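Peptidyl tryptophan dihydroxylase (Pseudomonas putida, PDB 7CTQ) uses FAD to dihydroxylate a peptidyl tryptophan, a step essential for biogenesis of the tryptophylquinone cofactor of quinohemoprotein amine dehydrogenase. Local coordinates at residues A67-Q79 with P172-W185. Numbering follows the deposited sequence.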
loop_
_atom_site.group_PDB
_atom_site.type_symbol
_atom_site.label_atom_id
_atom_site.label_comp_id
_atom_site.label_asym_id
_atom_site.label_seq_id
_atom_site.Cartn_x
_atom_site.Cartn_y
_atom_site.Cartn_z
ATOM N N ALA A 67 -13.931 6.077 11.656
ATOM C CA ALA A 67 -12.778 5.964 12.537
ATOM C C ALA A 67 -13.143 6.426 13.941
ATOM O O ALA A 67 -13.810 7.450 14.115
ATOM C CB ALA A 67 -11.601 6.790 12.013
ATOM N N MET A 68 -12.683 5.677 14.943
ATOM C CA MET A 68 -12.973 5.981 16.333
ATOM C C MET A 68 -11.724 5.791 17.182
ATOM O O MET A 68 -11.001 4.797 17.011
ATOM C CB MET A 68 -14.108 5.098 16.870
ATOM C CG MET A 68 -14.118 3.682 16.316
ATOM S SD MET A 68 -15.789 3.049 16.054
ATOM C CE MET A 68 -16.136 3.662 14.411
ATOM N N PRO A 69 -11.443 6.721 18.094
ATOM C CA PRO A 69 -10.254 6.589 18.941
ATOM C C PRO A 69 -10.369 5.385 19.862
ATOM O O PRO A 69 -11.464 4.914 20.182
ATOM C CB PRO A 69 -10.232 7.897 19.742
ATOM C CG PRO A 69 -11.167 8.828 19.012
ATOM C CD PRO A 69 -12.203 7.948 18.385
ATOM N N ALA A 70 -9.209 4.885 20.287
ATOM C CA ALA A 70 -9.179 3.711 21.147
ATOM C C ALA A 70 -7.785 3.537 21.717
ATOM O O ALA A 70 -6.791 3.777 21.027
ATOM C CB ALA A 70 -9.584 2.443 20.386
ATOM N N THR A 71 -7.727 3.100 22.969
ATOM C CA THR A 71 -6.474 2.683 23.575
ATOM C C THR A 71 -5.951 1.418 22.889
ATOM O O THR A 71 -6.638 0.791 22.074
ATOM C CB THR A 71 -6.671 2.434 25.067
ATOM O OG1 THR A 71 -5.517 1.772 25.594
ATOM C CG2 THR A 71 -7.905 1.559 25.296
ATOM N N ARG A 72 -4.723 1.028 23.241
ATOM C CA ARG A 72 -4.074 -0.094 22.559
ATOM C C ARG A 72 -2.927 -0.647 23.398
ATOM O O ARG A 72 -1.868 -0.017 23.483
ATOM C CB ARG A 72 -3.571 0.345 21.195
ATOM C CG ARG A 72 -2.761 -0.712 20.492
ATOM C CD ARG A 72 -2.502 -0.286 19.088
ATOM N NE ARG A 72 -3.670 0.374 18.522
ATOM C CZ ARG A 72 -3.715 0.862 17.289
ATOM N NH1 ARG A 72 -4.819 1.448 16.842
ATOM N NH2 ARG A 72 -2.652 0.764 16.502
ATOM N N GLN A 73 -3.120 -1.833 23.979
ATOM C CA GLN A 73 -2.030 -2.549 24.632
ATOM C C GLN A 73 -1.123 -3.186 23.580
ATOM O O GLN A 73 -1.596 -3.770 22.600
ATOM C CB GLN A 73 -2.578 -3.623 25.581
ATOM C CG GLN A 73 -2.561 -3.234 27.063
ATOM C CD GLN A 73 -3.024 -4.356 27.994
ATOM O OE1 GLN A 73 -2.303 -4.764 28.909
ATOM N NE2 GLN A 73 -4.238 -4.846 27.771
ATOM N N VAL A 74 0.187 -3.055 23.773
ATOM C CA VAL A 74 1.174 -3.608 22.849
ATOM C C VAL A 74 2.106 -4.521 23.635
ATOM O O VAL A 74 2.765 -4.078 24.584
ATOM C CB VAL A 74 1.958 -2.506 22.119
ATOM C CG1 VAL A 74 3.348 -3.006 21.744
ATOM C CG2 VAL A 74 1.203 -2.061 20.870
ATOM N N HIS A 75 2.143 -5.796 23.250
ATOM C CA HIS A 75 2.994 -6.804 23.875
ATOM C C HIS A 75 3.987 -7.283 22.821
ATOM O O HIS A 75 3.598 -7.921 21.836
ATOM C CB HIS A 75 2.168 -7.969 24.423
ATOM C CG HIS A 75 1.425 -7.652 25.684
ATOM N ND1 HIS A 75 0.614 -6.544 25.816
ATOM C CD2 HIS A 75 1.348 -8.316 26.863
ATOM C CE1 HIS A 75 0.083 -6.531 27.026
ATOM N NE2 HIS A 75 0.511 -7.595 27.681
ATOM N N TRP A 76 5.267 -6.984 23.040
ATOM C CA TRP A 76 6.302 -7.172 22.031
ATOM C C TRP A 76 7.663 -7.054 22.692
ATOM O O TRP A 76 7.898 -6.105 23.445
ATOM C CB TRP A 76 6.161 -6.122 20.934
ATOM C CG TRP A 76 6.679 -6.517 19.594
ATOM C CD1 TRP A 76 7.951 -6.360 19.126
ATOM C CD2 TRP A 76 5.926 -7.096 18.523
ATOM N NE1 TRP A 76 8.039 -6.820 17.834
ATOM C CE2 TRP A 76 6.809 -7.272 17.438
ATOM C CE3 TRP A 76 4.592 -7.492 18.379
ATOM C CZ2 TRP A 76 6.403 -7.829 16.229
ATOM C CZ3 TRP A 76 4.190 -8.039 17.180
ATOM C CH2 TRP A 76 5.090 -8.206 16.119
ATOM N N ASN A 77 8.555 -8.009 22.429
ATOM C CA ASN A 77 9.920 -7.984 22.962
ATOM C C ASN A 77 9.931 -7.986 24.488
ATOM O O ASN A 77 10.804 -7.385 25.114
ATOM C CB ASN A 77 10.706 -6.781 22.428
ATOM C CG ASN A 77 12.209 -6.948 22.568
ATOM O OD1 ASN A 77 12.754 -8.022 22.323
ATOM N ND2 ASN A 77 12.890 -5.866 22.938
ATOM N N GLY A 78 8.957 -8.650 25.100
ATOM C CA GLY A 78 8.916 -8.727 26.547
ATOM C C GLY A 78 8.449 -7.477 27.262
ATOM O O GLY A 78 8.603 -7.392 28.485
ATOM N N GLN A 79 7.856 -6.521 26.549
ATOM C CA GLN A 79 7.459 -5.235 27.111
ATOM C C GLN A 79 5.945 -5.109 27.047
ATOM O O GLN A 79 5.367 -5.172 25.958
ATOM C CB GLN A 79 8.118 -4.087 26.348
ATOM C CG GLN A 79 9.635 -4.159 26.286
ATOM C CD GLN A 79 10.293 -2.869 26.708
ATOM O OE1 GLN A 79 10.598 -2.667 27.888
ATOM N NE2 GLN A 79 10.504 -1.971 25.745
ATOM N N PRO A 172 -14.267 0.440 24.534
ATOM C CA PRO A 172 -13.407 0.246 23.359
ATOM C C PRO A 172 -11.947 0.037 23.733
ATOM O O PRO A 172 -11.439 0.602 24.705
ATOM C CB PRO A 172 -13.594 1.546 22.567
ATOM C CG PRO A 172 -13.935 2.566 23.598
ATOM C CD PRO A 172 -14.658 1.852 24.715
ATOM N N ALA A 173 -11.268 -0.784 22.931
ATOM C CA ALA A 173 -9.853 -1.077 23.135
ATOM C C ALA A 173 -9.324 -1.862 21.938
ATOM O O ALA A 173 -10.082 -2.329 21.081
ATOM C CB ALA A 173 -9.618 -1.855 24.435
ATOM N N SER A 174 -8.004 -2.000 21.896
ATOM C CA SER A 174 -7.340 -2.841 20.909
ATOM C C SER A 174 -6.040 -3.339 21.523
ATOM O O SER A 174 -5.599 -2.847 22.567
ATOM C CB SER A 174 -7.101 -2.085 19.600
ATOM O OG SER A 174 -6.149 -1.046 19.769
ATOM N N ALA A 175 -5.432 -4.341 20.883
ATOM C CA ALA A 175 -4.169 -4.861 21.397
ATOM C C ALA A 175 -3.405 -5.601 20.308
ATOM O O ALA A 175 -3.979 -6.067 19.316
ATOM C CB ALA A 175 -4.380 -5.783 22.602
ATOM N N VAL A 176 -2.090 -5.698 20.527
ATOM C CA VAL A 176 -1.163 -6.483 19.715
ATOM C C VAL A 176 -0.294 -7.292 20.665
ATOM O O VAL A 176 0.221 -6.749 21.648
ATOM C CB VAL A 176 -0.267 -5.603 18.820
ATOM C CG1 VAL A 176 0.307 -6.424 17.651
ATOM C CG2 VAL A 176 -1.021 -4.392 18.321
ATOM N N GLU A 177 -0.133 -8.587 20.383
ATOM C CA GLU A 177 0.790 -9.399 21.163
ATOM C C GLU A 177 1.580 -10.310 20.236
ATOM O O GLU A 177 1.034 -10.904 19.297
ATOM C CB GLU A 177 0.088 -10.232 22.254
ATOM C CG GLU A 177 -0.899 -11.270 21.753
ATOM C CD GLU A 177 -1.453 -12.175 22.865
ATOM O OE1 GLU A 177 -0.767 -12.419 23.884
ATOM O OE2 GLU A 177 -2.595 -12.650 22.705
ATOM N N SER A 178 2.878 -10.383 20.504
ATOM C CA SER A 178 3.759 -11.341 19.864
ATOM C C SER A 178 3.525 -12.726 20.459
ATOM O O SER A 178 3.538 -12.902 21.683
ATOM C CB SER A 178 5.211 -10.896 20.051
ATOM O OG SER A 178 6.102 -11.990 20.148
ATOM N N LEU A 179 3.291 -13.701 19.593
ATOM C CA LEU A 179 3.203 -15.101 19.977
ATOM C C LEU A 179 4.472 -15.836 19.553
ATOM O O LEU A 179 5.351 -15.288 18.878
ATOM C CB LEU A 179 1.960 -15.742 19.367
ATOM C CG LEU A 179 0.713 -14.860 19.402
ATOM C CD1 LEU A 179 -0.316 -15.392 18.436
ATOM C CD2 LEU A 179 0.133 -14.788 20.826
ATOM N N ALA A 180 4.558 -17.108 19.953
ATOM C CA ALA A 180 5.753 -17.894 19.674
ATOM C C ALA A 180 5.941 -18.139 18.179
ATOM O O ALA A 180 7.080 -18.190 17.706
ATOM C CB ALA A 180 5.689 -19.224 20.429
ATOM N N ASP A 181 4.848 -18.290 17.431
ATOM C CA ASP A 181 4.879 -18.672 16.021
ATOM C C ASP A 181 3.998 -17.743 15.190
ATOM O O ASP A 181 3.471 -18.132 14.142
ATOM C CB ASP A 181 4.458 -20.133 15.843
ATOM C CG ASP A 181 3.017 -20.396 16.309
ATOM O OD1 ASP A 181 2.511 -19.619 17.148
ATOM O OD2 ASP A 181 2.391 -21.370 15.843
ATOM N N GLY A 182 3.814 -16.516 15.661
ATOM C CA GLY A 182 2.967 -15.576 14.963
ATOM C C GLY A 182 2.757 -14.348 15.818
ATOM O O GLY A 182 3.423 -14.155 16.835
ATOM N N TRP A 183 1.818 -13.519 15.383
ATOM C CA TRP A 183 1.404 -12.383 16.185
ATOM C C TRP A 183 -0.088 -12.187 15.975
ATOM O O TRP A 183 -0.655 -12.598 14.958
ATOM C CB TRP A 183 2.209 -11.100 15.853
ATOM C CG TRP A 183 2.106 -10.668 14.428
ATOM C CD1 TRP A 183 2.878 -11.094 13.372
ATOM C CD2 TRP A 183 1.180 -9.720 13.890
ATOM N NE1 TRP A 183 2.480 -10.464 12.213
ATOM C CE2 TRP A 183 1.446 -9.612 12.504
ATOM C CE3 TRP A 183 0.162 -8.937 14.445
ATOM C CZ2 TRP A 183 0.709 -8.771 11.663
ATOM C CZ3 TRP A 183 -0.556 -8.093 13.612
ATOM C CH2 TRP A 183 -0.284 -8.020 12.234
ATOM N N ALA A 184 -0.724 -11.555 16.952
ATOM C CA ALA A 184 -2.163 -11.353 16.902
ATOM C C ALA A 184 -2.499 -9.877 17.065
ATOM O O ALA A 184 -1.829 -9.149 17.802
ATOM C CB ALA A 184 -2.884 -12.187 17.985
ATOM N N TRP A 185 -3.539 -9.451 16.359
ATOM C CA TRP A 185 -4.138 -8.138 16.514
ATOM C C TRP A 185 -5.596 -8.326 16.908
ATOM O O TRP A 185 -6.293 -9.169 16.332
ATOM C CB TRP A 185 -4.046 -7.348 15.212
ATOM C CG TRP A 185 -5.054 -6.261 15.063
ATOM C CD1 TRP A 185 -6.164 -6.269 14.265
ATOM C CD2 TRP A 185 -5.034 -4.984 15.710
ATOM N NE1 TRP A 185 -6.838 -5.078 14.380
ATOM C CE2 TRP A 185 -6.163 -4.271 15.257
ATOM C CE3 TRP A 185 -4.167 -4.375 16.625
ATOM C CZ2 TRP A 185 -6.452 -2.977 15.691
ATOM C CZ3 TRP A 185 -4.455 -3.093 17.060
ATOM C CH2 TRP A 185 -5.586 -2.405 16.587
#
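Thr71 O accepts a hydrogen bond from Ser174 OG (3.0 Å) and a weak one from the Ser174 amide. The same OG takes a weak bond from Arg72 NE. Arg72 has CG anti to the backbone N and its chain bent at chi3. This brings its guanidinium face under the tip of the Trp185 ring, Arg72 CZ 3.8 Å from Trp185 CH2. The planes stand 75° apart, so this is no parallel stack; Arg72 NH2 forms a salt bridge with Glu86. Replacing Arg72 by an alanine would probably leave Glu86 without its cationic mate and Ser174 OG without the NE donor, and open a gap beside Trp185 CH2. Next, Gln73 and His75 set strands 72-76 and 173-179 in parallel register, their axes 7° apart: Gln73 N binds Ser174 O, Gln73 O receives Val176 N, His75 N reaches Val176 O at 2.7 Å, and Ser178 N donates to His75 O. Between them, Val74 CG2 lies 4.1 Å from Val176 CG2. Trp76 lays a ring face over Ser178 CB and turns its edge toward the Trp183 face, planes at 63°, an offset edge-to-face pair. Backbone bonds thus fix the register, while Ser174 OG and Glu86 hold the guanidinium against Trp185, whose side chain lies about 5 Å from the FAD.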